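Local coordinates for hypothetical protein PH0250 (Pyrococcus horikoshii, PDB 2EKD) that is of unknown function but carries a KaiC-like domain and belongs to a Pyrococcus family placed in the P-loop NTPase clan, at residues Leu11-Glu16 / Lys190-Glu195; Leu41-Asp46 / Pro113-Val118; Tyr95-Gln100 / Val137-Asn142; Ser184-Lys189 / Val201-Asn206. All coordinates share one frame; numbering follows the deposited sequence.

Contact 1: Leu11-Glu16 / Lys190-Glu195; sequences LFRVGE and KSIKDE
Ile192 pushes its CD1 methyl against the carboxylate end of Glu16, and this is the tight spot between 11-16 and 190-195: CD1 of Ile192 lies 3.4 Å from CD of Glu16, the two side chains arriving from opposite directions. Glu16 is buried and its oxygens are engaged. OE2 of Glu16 accepts the backbone N-H of Arg13 at 3.0 Å, from the anti side and 23° out of the carboxylate plane, while OE1 is held by Ser177 and Thr176. The first of these bonds spans a type II beta turn, Arg13 to Glu16, that leads from helix 5-9 into strand 17-22. Cut back to an alanine here, the turn would probably leave the Arg13 N-H and the two hydroxyls without this acceptor and lose the carboxylate end that the Ile192 methyl packs on. The other side is looser. Lys193, its chain stretched out beyond CG, runs alongside the Leu11 carbonyl, CE of Lys193 coming to 3.5 Å from O of Leu11 with no hydrogen bond made. Arg13 is exposed and touches CD1 of Ile192 loosely, CD of Arg13 at 4.2 Å. Ala62 of the second subunit packs on both Arg13 and Ile192.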
loop_
_atom_site.group_PDB
_atom_site.type_symbol
_atom_site.label_atom_id
_atom_site.label_comp_id
_atom_site.label_asym_id
_atom_site.label_seq_id
_atom_site.Cartn_x
_atom_site.Cartn_y
_atom_site.Cartn_z
ATOM N N LEU F 11 -33.451 -7.002 -21.327
ATOM C CA LEU F 11 -32.439 -7.800 -20.629
ATOM C C LEU F 11 -32.687 -7.799 -19.119
ATOM O O LEU F 11 -32.173 -8.613 -18.365
ATOM C CB LEU F 11 -31.062 -7.194 -20.894
ATOM C CG LEU F 11 -30.665 -7.213 -22.366
ATOM C CD1 LEU F 11 -29.308 -6.543 -22.595
ATOM C CD2 LEU F 11 -30.549 -8.628 -22.927
ATOM N N PHE F 12 -33.464 -6.788 -18.679
ATOM C CA PHE F 12 -33.747 -6.650 -17.259
ATOM C C PHE F 12 -35.247 -6.781 -16.962
ATOM O O PHE F 12 -36.095 -6.612 -17.828
ATOM C CB PHE F 12 -33.243 -5.277 -16.809
ATOM C CG PHE F 12 -31.884 -5.004 -17.393
ATOM C CD1 PHE F 12 -30.765 -5.619 -16.843
ATOM C CD2 PHE F 12 -31.750 -4.137 -18.465
ATOM C CE1 PHE F 12 -29.509 -5.368 -17.378
ATOM C CE2 PHE F 12 -30.487 -3.893 -18.997
ATOM C CZ PHE F 12 -29.363 -4.509 -18.459
ATOM N N ARG F 13 -35.577 -7.090 -15.715
ATOM C CA ARG F 13 -36.977 -7.196 -15.324
ATOM C C ARG F 13 -37.285 -6.190 -14.220
ATOM O O ARG F 13 -36.390 -5.771 -13.477
ATOM C CB ARG F 13 -37.300 -8.617 -14.862
ATOM C CG ARG F 13 -36.555 -9.080 -13.642
ATOM C CD ARG F 13 -36.828 -10.556 -13.414
ATOM N NE ARG F 13 -38.260 -10.841 -13.368
ATOM C CZ ARG F 13 -38.776 -12.064 -13.290
ATOM N NH1 ARG F 13 -37.975 -13.121 -13.247
ATOM N NH2 ARG F 13 -40.092 -12.231 -13.257
ATOM N N VAL F 14 -38.551 -5.791 -14.130
ATOM C CA VAL F 14 -38.967 -4.823 -13.132
ATOM C C VAL F 14 -38.509 -5.204 -11.740
ATOM O O VAL F 14 -38.520 -6.379 -11.367
ATOM C CB VAL F 14 -40.502 -4.641 -13.118
ATOM C CG1 VAL F 14 -40.955 -4.044 -14.426
ATOM C CG2 VAL F 14 -41.188 -5.973 -12.876
ATOM N N GLY F 15 -38.097 -4.196 -10.976
ATOM C CA GLY F 15 -37.642 -4.429 -9.620
ATOM C C GLY F 15 -36.137 -4.593 -9.530
ATOM O O GLY F 15 -35.578 -4.584 -8.431
ATOM N N GLU F 16 -35.472 -4.746 -10.674
ATOM C CA GLU F 16 -34.021 -4.910 -10.661
ATOM C C GLU F 16 -33.259 -3.626 -10.380
ATOM O O GLU F 16 -33.726 -2.521 -10.665
ATOM C CB GLU F 16 -33.496 -5.458 -11.993
ATOM C CG GLU F 16 -33.609 -6.961 -12.174
ATOM C CD GLU F 16 -32.620 -7.501 -13.205
ATOM O OE1 GLU F 16 -31.393 -7.472 -12.940
ATOM O OE2 GLU F 16 -33.063 -7.950 -14.281
ATOM N N LYS F 190 -22.819 -9.656 -14.210
ATOM C CA LYS F 190 -23.771 -10.388 -13.381
ATOM C C LYS F 190 -25.175 -10.188 -13.916
ATOM O O LYS F 190 -25.494 -9.139 -14.487
ATOM C CB LYS F 190 -23.702 -9.924 -11.912
ATOM C CG LYS F 190 -24.529 -10.801 -10.973
ATOM C CD LYS F 190 -24.290 -10.534 -9.481
ATOM C CE LYS F 190 -24.974 -9.268 -8.997
ATOM N NZ LYS F 190 -25.033 -9.207 -7.501
ATOM N N SER F 191 -26.017 -11.199 -13.742
ATOM C CA SER F 191 -27.387 -11.089 -14.226
ATOM C C SER F 191 -28.306 -12.132 -13.583
ATOM O O SER F 191 -27.881 -13.174 -13.103
ATOM C CB SER F 191 -27.377 -11.274 -15.743
ATOM O OG SER F 191 -28.718 -11.226 -16.233
ATOM N N ILE F 192 -29.610 -11.796 -13.540
ATOM C CA ILE F 192 -30.594 -12.766 -13.073
ATOM C C ILE F 192 -30.799 -13.867 -14.115
ATOM O O ILE F 192 -31.146 -15.007 -13.820
ATOM C CB ILE F 192 -31.913 -12.028 -12.858
ATOM C CG1 ILE F 192 -31.857 -11.176 -11.589
ATOM C CG2 ILE F 192 -33.055 -13.048 -12.686
ATOM C CD1 ILE F 192 -33.111 -10.314 -11.422
ATOM N N LYS F 193 -30.611 -13.466 -15.387
ATOM C CA LYS F 193 -30.777 -14.399 -16.494
ATOM C C LYS F 193 -29.440 -15.029 -16.889
ATOM O O LYS F 193 -28.651 -14.459 -17.632
ATOM C CB LYS F 193 -31.372 -13.619 -17.674
ATOM C CG LYS F 193 -32.625 -12.847 -17.255
ATOM C CD LYS F 193 -33.239 -12.023 -18.389
ATOM C CE LYS F 193 -34.434 -11.192 -17.910
ATOM N NZ LYS F 193 -35.051 -10.496 -19.039
ATOM N N ASP F 194 -29.205 -16.230 -16.376
ATOM C CA ASP F 194 -27.985 -16.993 -16.634
ATOM C C ASP F 194 -27.578 -17.046 -18.112
ATOM O O ASP F 194 -26.396 -17.143 -18.437
ATOM C CB ASP F 194 -28.171 -18.414 -16.104
ATOM C CG ASP F 194 -28.690 -18.435 -14.680
ATOM O OD1 ASP F 194 -27.895 -18.171 -13.752
ATOM O OD2 ASP F 194 -29.897 -18.700 -14.490
ATOM N N GLU F 195 -28.569 -16.984 -18.993
ATOM C CA GLU F 195 -28.354 -17.031 -20.436
ATOM C C GLU F 195 -27.487 -15.882 -20.962
ATOM O O GLU F 195 -26.738 -16.059 -21.925
ATOM C CB GLU F 195 -29.716 -17.024 -21.148
ATOM C CG GLU F 195 -29.665 -17.050 -22.667
ATOM C CD GLU F 195 -31.056 -17.024 -23.297
ATOM O OE1 GLU F 195 -31.847 -17.962 -23.043
ATOM O OE2 GLU F 195 -31.356 -16.065 -24.046
#

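Contact 2: Leu41-Asp46 / Pro113-Val118; sequences LPIVVD and PVINPV
Two neighbouring parallel strands of the central sheet, 44-48 and 114-119, meet here, as expected in a P-loop NTPase-like core. The pairing begins ahead of the first strand: N of Ile115 donates to O of Pro42 at 2.9 Å, and N of Val44 to O of Ile115 at 3.0 Å (171°). Pro117 follows, whose nitrogen has no hydrogen to give; its CD sits 3.1 Å from O of Val44. Asn116 supplies the missing donor. With CG anti to the backbone N (chi1 -175°), its amide reaches across to the neighbouring strand: ND2 of Asn116 meets O of Val44 at 2.7 Å from above the carbonyl plane and adds a weak bond to OD2 of Asp46. The Asp46 carboxylate stands at 87° to that amide, its OD1 weakly bonded to the Tyr102 hydroxyl. Backbone pairing resumes with N of Asp46 on O of Pro117 at 2.9 Å. On the face toward helix 29-37, CD1 of Ile43 presses tightly on CB of Ile115 (3.4 Å). A leucine for Asn116 would probably leave the Val44 carbonyl without this donor and remove the weak bond to Asp46. A side chain thus stands in for the backbone N-H that proline lacks.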
loop_
_atom_site.group_PDB
_atom_site.type_symbol
_atom_site.label_atom_id
_atom_site.label_comp_id
_atom_site.label_asym_id
_atom_site.label_seq_id
_atom_site.Cartn_x
_atom_site.Cartn_y
_atom_site.Cartn_z
ATOM N N LEU F 41 -41.080 3.688 -22.042
ATOM C CA LEU F 41 -41.468 3.847 -20.640
ATOM C C LEU F 41 -41.060 5.218 -20.105
ATOM O O LEU F 41 -40.137 5.855 -20.595
ATOM C CB LEU F 41 -40.746 2.771 -19.824
ATOM C CG LEU F 41 -41.148 1.349 -20.205
ATOM C CD1 LEU F 41 -40.319 0.301 -19.458
ATOM C CD2 LEU F 41 -42.611 1.046 -19.884
ATOM N N PRO F 42 -41.770 5.680 -19.066
ATOM C CA PRO F 42 -41.459 6.975 -18.449
ATOM C C PRO F 42 -40.061 6.948 -17.820
ATOM O O PRO F 42 -39.699 5.984 -17.141
ATOM C CB PRO F 42 -42.557 7.126 -17.392
ATOM C CG PRO F 42 -43.708 6.355 -17.985
ATOM C CD PRO F 42 -43.021 5.124 -18.523
ATOM N N ILE F 43 -39.289 8.009 -18.048
ATOM C CA ILE F 43 -37.937 8.126 -17.505
ATOM C C ILE F 43 -37.889 9.051 -16.288
ATOM O O ILE F 43 -38.405 10.163 -16.329
ATOM C CB ILE F 43 -36.954 8.717 -18.543
ATOM C CG1 ILE F 43 -36.818 7.790 -19.758
ATOM C CG2 ILE F 43 -35.597 8.962 -17.883
ATOM C CD1 ILE F 43 -36.095 6.493 -19.478
ATOM N N VAL F 44 -37.266 8.590 -15.209
ATOM C CA VAL F 44 -37.103 9.403 -14.011
ATOM C C VAL F 44 -35.643 9.293 -13.577
ATOM O O VAL F 44 -35.140 8.201 -13.291
ATOM C CB VAL F 44 -38.007 8.945 -12.856
ATOM C CG1 VAL F 44 -37.713 9.775 -11.609
ATOM C CG2 VAL F 44 -39.465 9.111 -13.244
ATOM N N VAL F 45 -34.968 10.433 -13.539
ATOM C CA VAL F 45 -33.566 10.486 -13.164
ATOM C C VAL F 45 -33.351 10.959 -11.722
ATOM O O VAL F 45 -33.932 11.954 -11.287
ATOM C CB VAL F 45 -32.789 11.445 -14.106
ATOM C CG1 VAL F 45 -31.333 11.550 -13.671
ATOM C CG2 VAL F 45 -32.888 10.962 -15.551
ATOM N N ASP F 46 -32.534 10.225 -10.977
ATOM C CA ASP F 46 -32.194 10.625 -9.618
ATOM C C ASP F 46 -30.830 11.293 -9.793
ATOM O O ASP F 46 -29.821 10.630 -10.048
ATOM C CB ASP F 46 -32.101 9.416 -8.687
ATOM C CG ASP F 46 -33.457 8.804 -8.397
ATOM O OD1 ASP F 46 -34.434 9.571 -8.277
ATOM O OD2 ASP F 46 -33.552 7.566 -8.274
ATOM N N PRO F 113 -44.234 0.697 -14.918
ATOM C CA PRO F 113 -42.894 0.916 -14.360
ATOM C C PRO F 113 -42.139 2.038 -15.072
ATOM O O PRO F 113 -42.475 2.412 -16.197
ATOM C CB PRO F 113 -42.222 -0.426 -14.581
ATOM C CG PRO F 113 -42.736 -0.792 -15.935
ATOM C CD PRO F 113 -44.222 -0.463 -15.830
ATOM N N VAL F 114 -41.112 2.566 -14.416
ATOM C CA VAL F 114 -40.310 3.631 -15.006
ATOM C C VAL F 114 -38.844 3.214 -15.086
ATOM O O VAL F 114 -38.382 2.400 -14.286
ATOM C CB VAL F 114 -40.390 4.952 -14.173
ATOM C CG1 VAL F 114 -41.844 5.367 -13.967
ATOM C CG2 VAL F 114 -39.709 4.770 -12.838
ATOM N N ILE F 115 -38.125 3.748 -16.067
ATOM C CA ILE F 115 -36.700 3.470 -16.198
ATOM C C ILE F 115 -36.111 4.540 -15.289
ATOM O O ILE F 115 -36.389 5.731 -15.458
ATOM C CB ILE F 115 -36.215 3.639 -17.654
ATOM C CG1 ILE F 115 -36.924 2.615 -18.551
ATOM C CG2 ILE F 115 -34.703 3.451 -17.734
ATOM C CD1 ILE F 115 -36.798 1.177 -18.075
ATOM N N ASN F 116 -35.312 4.108 -14.319
ATOM C CA ASN F 116 -34.759 5.007 -13.311
ATOM C C ASN F 116 -33.232 5.124 -13.270
ATOM O O ASN F 116 -32.567 4.401 -12.531
ATOM C CB ASN F 116 -35.283 4.546 -11.940
ATOM C CG ASN F 116 -34.874 5.459 -10.803
ATOM O OD1 ASN F 116 -34.910 5.054 -9.641
ATOM N ND2 ASN F 116 -34.499 6.699 -11.122
ATOM N N PRO F 117 -32.656 6.029 -14.074
ATOM C CA PRO F 117 -31.199 6.182 -14.056
ATOM C C PRO F 117 -30.801 6.990 -12.826
ATOM O O PRO F 117 -31.337 8.070 -12.595
ATOM C CB PRO F 117 -30.910 6.953 -15.347
ATOM C CG PRO F 117 -32.091 6.600 -16.236
ATOM C CD PRO F 117 -33.231 6.681 -15.263
ATOM N N VAL F 118 -29.879 6.455 -12.035
ATOM C CA VAL F 118 -29.387 7.135 -10.837
ATOM C C VAL F 118 -27.945 7.531 -11.133
ATOM O O VAL F 118 -27.101 6.670 -11.389
ATOM C CB VAL F 118 -29.417 6.206 -9.610
ATOM C CG1 VAL F 118 -28.910 6.948 -8.381
ATOM C CG2 VAL F 118 -30.838 5.704 -9.374
#

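Contact 3: Tyr95-Gln100 / Val137-Asn142; sequences YVISEQ and VKMVSN
Met139, modelled as selenomethionine, reaches from the helix toward Val96 and Ile97, and the contact is arranged around its far end. Its CG stands anti to the backbone N (chi1 166°) and the chain runs on extended before bending at chi3 (42°), which turns the CE methyl along Val96 while the selenium faces the start of Ile97. Val96 and Met139 run side by side, pointing opposite ways, CG2 of Val96 touching CE of Met139 at 3.5 Å. The selenium packs beside the next residue, SE of Met139 3.8 Å from CB of Ile97. Nothing polar bonds across this patch. Three residues on, Asn142 and Glu99 cross at about a right angle, their amide and carboxylate planes 24° apart, but ND2 of Asn142 stays 3.9 Å from OE2 of Glu99, too far for a hydrogen bond. The amide has a firmer partner beyond the chain: OD1 of Asn142 is hydrogen-bonded to Lys81 of the second subunit. Leu124 of helix 121-127 lies against Met139. This is surface packing of helix 130-141 on the loop leading into helix 99-105, where Ser98 holds the N-cap position; the long selenomethionine side chain spans the two beside a subunit interface.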
loop_
_atom_site.group_PDB
_atom_site.type_symbol
_atom_site.label_atom_id
_atom_site.label_comp_id
_atom_site.label_asym_id
_atom_site.label_seq_id
_atom_site.Cartn_x
_atom_site.Cartn_y
_atom_site.Cartn_z
ATOM N N TYR F 95 -24.071 12.066 3.995
ATOM C CA TYR F 95 -23.863 11.474 2.681
ATOM C C TYR F 95 -24.862 10.369 2.356
ATOM O O TYR F 95 -24.513 9.363 1.740
ATOM C CB TYR F 95 -22.432 10.946 2.585
ATOM C CG TYR F 95 -21.411 11.975 3.006
ATOM C CD1 TYR F 95 -21.307 13.195 2.336
ATOM C CD2 TYR F 95 -20.579 11.752 4.099
ATOM C CE1 TYR F 95 -20.399 14.168 2.748
ATOM C CE2 TYR F 95 -19.666 12.719 4.519
ATOM C CZ TYR F 95 -19.584 13.924 3.840
ATOM O OH TYR F 95 -18.689 14.884 4.255
ATOM N N VAL F 96 -26.110 10.572 2.769
ATOM C CA VAL F 96 -27.171 9.605 2.515
ATOM C C VAL F 96 -28.519 10.325 2.449
ATOM O O VAL F 96 -28.644 11.471 2.881
ATOM C CB VAL F 96 -27.221 8.520 3.620
ATOM C CG1 VAL F 96 -27.728 9.119 4.919
ATOM C CG2 VAL F 96 -28.098 7.364 3.178
ATOM N N ILE F 97 -29.522 9.649 1.898
ATOM C CA ILE F 97 -30.856 10.220 1.778
ATOM C C ILE F 97 -31.870 9.459 2.624
ATOM O O ILE F 97 -31.799 8.237 2.751
ATOM C CB ILE F 97 -31.341 10.222 0.298
ATOM C CG1 ILE F 97 -30.705 11.386 -0.468
ATOM C CG2 ILE F 97 -32.856 10.326 0.234
ATOM C CD1 ILE F 97 -29.207 11.275 -0.642
ATOM N N SER F 98 -32.806 10.197 3.209
ATOM C CA SER F 98 -33.856 9.607 4.028
ATOM C C SER F 98 -34.756 8.801 3.108
ATOM O O SER F 98 -35.113 9.262 2.024
ATOM C CB SER F 98 -34.675 10.704 4.712
ATOM O OG SER F 98 -35.805 10.162 5.372
ATOM N N GLU F 99 -35.124 7.597 3.530
ATOM C CA GLU F 99 -35.988 6.764 2.706
ATOM C C GLU F 99 -37.460 7.100 2.916
ATOM O O GLU F 99 -38.313 6.669 2.142
ATOM C CB GLU F 99 -35.736 5.276 2.990
ATOM C CG GLU F 99 -35.985 4.836 4.420
ATOM C CD GLU F 99 -35.643 3.373 4.641
ATOM O OE1 GLU F 99 -36.235 2.510 3.956
ATOM O OE2 GLU F 99 -34.779 3.087 5.500
ATOM N N GLN F 100 -37.755 7.877 3.954
ATOM C CA GLN F 100 -39.132 8.267 4.242
ATOM C C GLN F 100 -39.571 9.431 3.360
ATOM O O GLN F 100 -40.749 9.555 3.027
ATOM C CB GLN F 100 -39.292 8.670 5.713
ATOM C CG GLN F 100 -39.123 7.541 6.725
ATOM C CD GLN F 100 -37.684 7.082 6.868
ATOM O OE1 GLN F 100 -36.781 7.894 7.071
ATOM N NE2 GLN F 100 -37.466 5.775 6.774
ATOM N N VAL F 137 -24.711 2.197 0.713
ATOM C CA VAL F 137 -25.015 0.896 0.148
ATOM C C VAL F 137 -26.403 0.420 0.606
ATOM O O VAL F 137 -27.161 -0.130 -0.190
ATOM C CB VAL F 137 -23.946 -0.150 0.534
ATOM C CG1 VAL F 137 -24.361 -1.547 0.037
ATOM C CG2 VAL F 137 -22.606 0.239 -0.080
ATOM N N LYS F 138 -26.738 0.641 1.877
ATOM C CA LYS F 138 -28.047 0.227 2.396
ATOM C C LYS F 138 -29.129 0.956 1.614
ATOM O O LYS F 138 -30.186 0.406 1.326
ATOM C CB LYS F 138 -28.198 0.570 3.890
ATOM C CG LYS F 138 -27.176 -0.079 4.804
ATOM C CD LYS F 138 -27.659 -0.111 6.255
ATOM C CE LYS F 138 -27.979 1.275 6.791
ATOM N NZ LYS F 138 -28.659 1.203 8.117
HETATM N N MSE F 139 -28.846 2.206 1.278
HETATM C CA MSE F 139 -29.771 3.027 0.518
HETATM C C MSE F 139 -30.053 2.349 -0.822
HETATM O O MSE F 139 -31.171 2.393 -1.327
HETATM C CB MSE F 139 -29.167 4.427 0.323
HETATM C CG MSE F 139 -29.854 5.301 -0.714
HETATM SE SE MSE F 139 -29.387 7.061 -0.589
HETATM C CE MSE F 139 -27.631 6.969 -0.289
ATOM N N VAL F 140 -29.041 1.708 -1.393
ATOM C CA VAL F 140 -29.232 1.023 -2.664
ATOM C C VAL F 140 -29.970 -0.305 -2.477
ATOM O O VAL F 140 -30.876 -0.624 -3.235
ATOM C CB VAL F 140 -27.885 0.745 -3.378
ATOM C CG1 VAL F 140 -28.131 -0.062 -4.653
ATOM C CG2 VAL F 140 -27.184 2.067 -3.712
ATOM N N SER F 141 -29.602 -1.077 -1.461
ATOM C CA SER F 141 -30.260 -2.361 -1.262
ATOM C C SER F 141 -31.704 -2.263 -0.777
ATOM O O SER F 141 -32.477 -3.188 -0.978
ATOM C CB SER F 141 -29.449 -3.236 -0.306
ATOM O OG SER F 141 -29.348 -2.643 0.969
ATOM N N ASN F 142 -32.077 -1.150 -0.152
ATOM C CA ASN F 142 -33.448 -0.998 0.340
ATOM C C ASN F 142 -34.501 -0.906 -0.765
ATOM O O ASN F 142 -35.674 -1.176 -0.525
ATOM C CB ASN F 142 -33.580 0.235 1.250
ATOM C CG ASN F 142 -32.947 0.030 2.621
ATOM O OD1 ASN F 142 -32.964 -1.073 3.171
ATOM N ND2 ASN F 142 -32.402 1.102 3.188
#

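Contact 4: Ser184-Lys189 / Val201-Asn206; sequences SGIIIK and VSPLLN
Ile186 sends CG1 away from its carbonyl carbon (chi1 -56°) and keeps the chain extended (chi2 169°), which carries CD1 out to the ring of Pro203; CD1 of Ile186 lies 3.6 Å from CG of Pro203, the two side chains crossing at about a right angle. Val201 has its CG2 between the backbone N and the carbonyl carbon, putting that methyl 4.2 Å from CB of Ile186 on the same face of the sheet. Their backbones form an antiparallel hydrogen-bonded pair. N of Ile186 donates to O of Val201 at 2.8 Å, and N of Val201 returns the bond to O of Ile186 at 2.9 Å, its donor tilted 18° from the carbonyl plane. At the preceding position the fit demands glycine: a side chain on Gly185 would run into both O of Val201 and OG of Ser202, and its backbone angles suit glycine in any case. OG of Ser202 lies 3.5 Å from O of Ser184 and 3.9 Å from CA of Gly185. Past this pair the chain leaves the sheet through a type I beta turn, Ser202 to Leu205. Strand 185-190 is thus flanked in the sheet by 177-182 and the short edge strand 200-201, both antiparallel to it, while Leu31 and Tyr34 of helix 29-37 pack against Ile186 and Pro203 respectively.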
loop_
_atom_site.group_PDB
_atom_site.type_symbol
_atom_site.label_atom_id
_atom_site.label_comp_id
_atom_site.label_asym_id
_atom_site.label_seq_id
_atom_site.Cartn_x
_atom_site.Cartn_y
_atom_site.Cartn_z
ATOM N N SER F 184 -14.778 -2.339 -26.238
ATOM C CA SER F 184 -15.341 -3.300 -27.180
ATOM C C SER F 184 -16.824 -3.547 -26.931
ATOM O O SER F 184 -17.471 -4.296 -27.663
ATOM C CB SER F 184 -14.568 -4.619 -27.109
ATOM O OG SER F 184 -14.604 -5.162 -25.801
ATOM N N GLY F 185 -17.366 -2.911 -25.897
ATOM C CA GLY F 185 -18.775 -3.090 -25.596
ATOM C C GLY F 185 -19.093 -3.174 -24.115
ATOM O O GLY F 185 -18.234 -2.957 -23.258
ATOM N N ILE F 186 -20.342 -3.504 -23.816
ATOM C CA ILE F 186 -20.792 -3.604 -22.437
ATOM C C ILE F 186 -20.748 -5.045 -21.945
ATOM O O ILE F 186 -21.395 -5.929 -22.512
ATOM C CB ILE F 186 -22.229 -3.053 -22.306
ATOM C CG1 ILE F 186 -22.271 -1.609 -22.819
ATOM C CG2 ILE F 186 -22.684 -3.115 -20.863
ATOM C CD1 ILE F 186 -23.662 -1.069 -22.977
ATOM N N ILE F 187 -19.973 -5.286 -20.892
ATOM C CA ILE F 187 -19.872 -6.628 -20.342
ATOM C C ILE F 187 -20.929 -6.822 -19.268
ATOM O O ILE F 187 -21.125 -5.958 -18.412
ATOM C CB ILE F 187 -18.508 -6.891 -19.687
ATOM C CG1 ILE F 187 -17.388 -6.725 -20.711
ATOM C CG2 ILE F 187 -18.485 -8.305 -19.099
ATOM C CD1 ILE F 187 -15.995 -6.936 -20.121
ATOM N N ILE F 188 -21.615 -7.955 -19.330
ATOM C CA ILE F 188 -22.629 -8.287 -18.343
ATOM C C ILE F 188 -21.940 -9.168 -17.312
ATOM O O ILE F 188 -21.915 -10.386 -17.450
ATOM C CB ILE F 188 -23.793 -9.050 -18.986
ATOM C CG1 ILE F 188 -24.434 -8.165 -20.067
ATOM C CG2 ILE F 188 -24.816 -9.445 -17.919
ATOM C CD1 ILE F 188 -25.526 -8.823 -20.867
ATOM N N LYS F 189 -21.360 -8.536 -16.295
ATOM C CA LYS F 189 -20.654 -9.247 -15.235
ATOM C C LYS F 189 -21.573 -10.090 -14.359
ATOM O O LYS F 189 -21.150 -11.099 -13.803
ATOM C CB LYS F 189 -19.902 -8.257 -14.333
ATOM C CG LYS F 189 -18.665 -7.640 -14.952
ATOM C CD LYS F 189 -18.125 -6.489 -14.097
ATOM C CE LYS F 189 -17.779 -6.937 -12.685
ATOM N NZ LYS F 189 -17.222 -5.828 -11.855
ATOM N N VAL F 201 -22.410 -7.106 -24.999
ATOM C CA VAL F 201 -23.324 -6.582 -26.000
ATOM C C VAL F 201 -22.886 -5.186 -26.419
ATOM O O VAL F 201 -22.100 -4.539 -25.724
ATOM C CB VAL F 201 -24.789 -6.532 -25.469
ATOM C CG1 VAL F 201 -25.338 -7.960 -25.311
ATOM C CG2 VAL F 201 -24.844 -5.803 -24.134
ATOM N N SER F 202 -23.369 -4.740 -27.575
ATOM C CA SER F 202 -23.062 -3.405 -28.088
ATOM C C SER F 202 -24.370 -2.755 -28.544
ATOM O O SER F 202 -24.593 -2.533 -29.727
ATOM C CB SER F 202 -22.082 -3.492 -29.258
ATOM O OG SER F 202 -20.783 -3.840 -28.811
ATOM N N PRO F 203 -25.252 -2.434 -27.591
ATOM C CA PRO F 203 -26.547 -1.816 -27.890
ATOM C C PRO F 203 -26.519 -0.491 -28.652
ATOM O O PRO F 203 -27.488 -0.155 -29.330
ATOM C CB PRO F 203 -27.191 -1.689 -26.511
ATOM C CG PRO F 203 -26.014 -1.501 -25.607
ATOM C CD PRO F 203 -25.042 -2.530 -26.135
ATOM N N LEU F 204 -25.422 0.256 -28.556
ATOM C CA LEU F 204 -25.332 1.540 -29.247
ATOM C C LEU F 204 -25.086 1.415 -30.750
ATOM O O LEU F 204 -24.779 2.404 -31.423
ATOM C CB LEU F 204 -24.237 2.409 -28.619
ATOM C CG LEU F 204 -24.412 2.753 -27.137
ATOM C CD1 LEU F 204 -23.290 3.672 -26.685
ATOM C CD2 LEU F 204 -25.750 3.422 -26.925
ATOM N N LEU F 205 -25.218 0.203 -31.279
ATOM C CA LEU F 205 -25.022 -0.018 -32.710
ATOM C C LEU F 205 -26.359 -0.073 -33.448
ATOM O O LEU F 205 -27.222 -0.890 -33.126
ATOM C CB LEU F 205 -24.241 -1.310 -32.948
ATOM C CG LEU F 205 -22.786 -1.277 -32.487
ATOM C CD1 LEU F 205 -22.124 -2.613 -32.789
ATOM C CD2 LEU F 205 -22.056 -0.142 -33.191
ATOM N N ASN F 206 -26.514 0.799 -34.440
ATOM C CA ASN F 206 -27.740 0.875 -35.236
ATOM C C ASN F 206 -27.731 -0.107 -36.403
ATOM O O ASN F 206 -28.558 -1.044 -36.388
ATOM C CB ASN F 206 -27.923 2.295 -35.776
ATOM C CG ASN F 206 -28.419 3.262 -34.720
ATOM O OD1 ASN F 206 -27.639 4.017 -34.138
ATOM N ND2 ASN F 206 -29.726 3.250 -34.472
#

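How the contacts relate
From the N terminus, contact 1 opens after helix 5-9 and closes only at 190-195, enclosing most of the chain. Contacts 2 and 3 nest there and cross each other: contact 2 opens at 41-46, contact 3 at 95-100, then contact 2 closes at 113-118 and contact 3 at 137-142. Contact 4 opens at 184-189, running directly into the second segment of contact 1, which it crosses by closing at 201-206. Contact 2 joins central strands, contact 4 the far edge of the same sheet, and contact 3 helix 130-141 to the loop leading into helix 99-105. Val14 packs on Pro113, a touch between contacts 1 and 2; contacts 1, 3 and, at Lys189, 4 touch the second subunit.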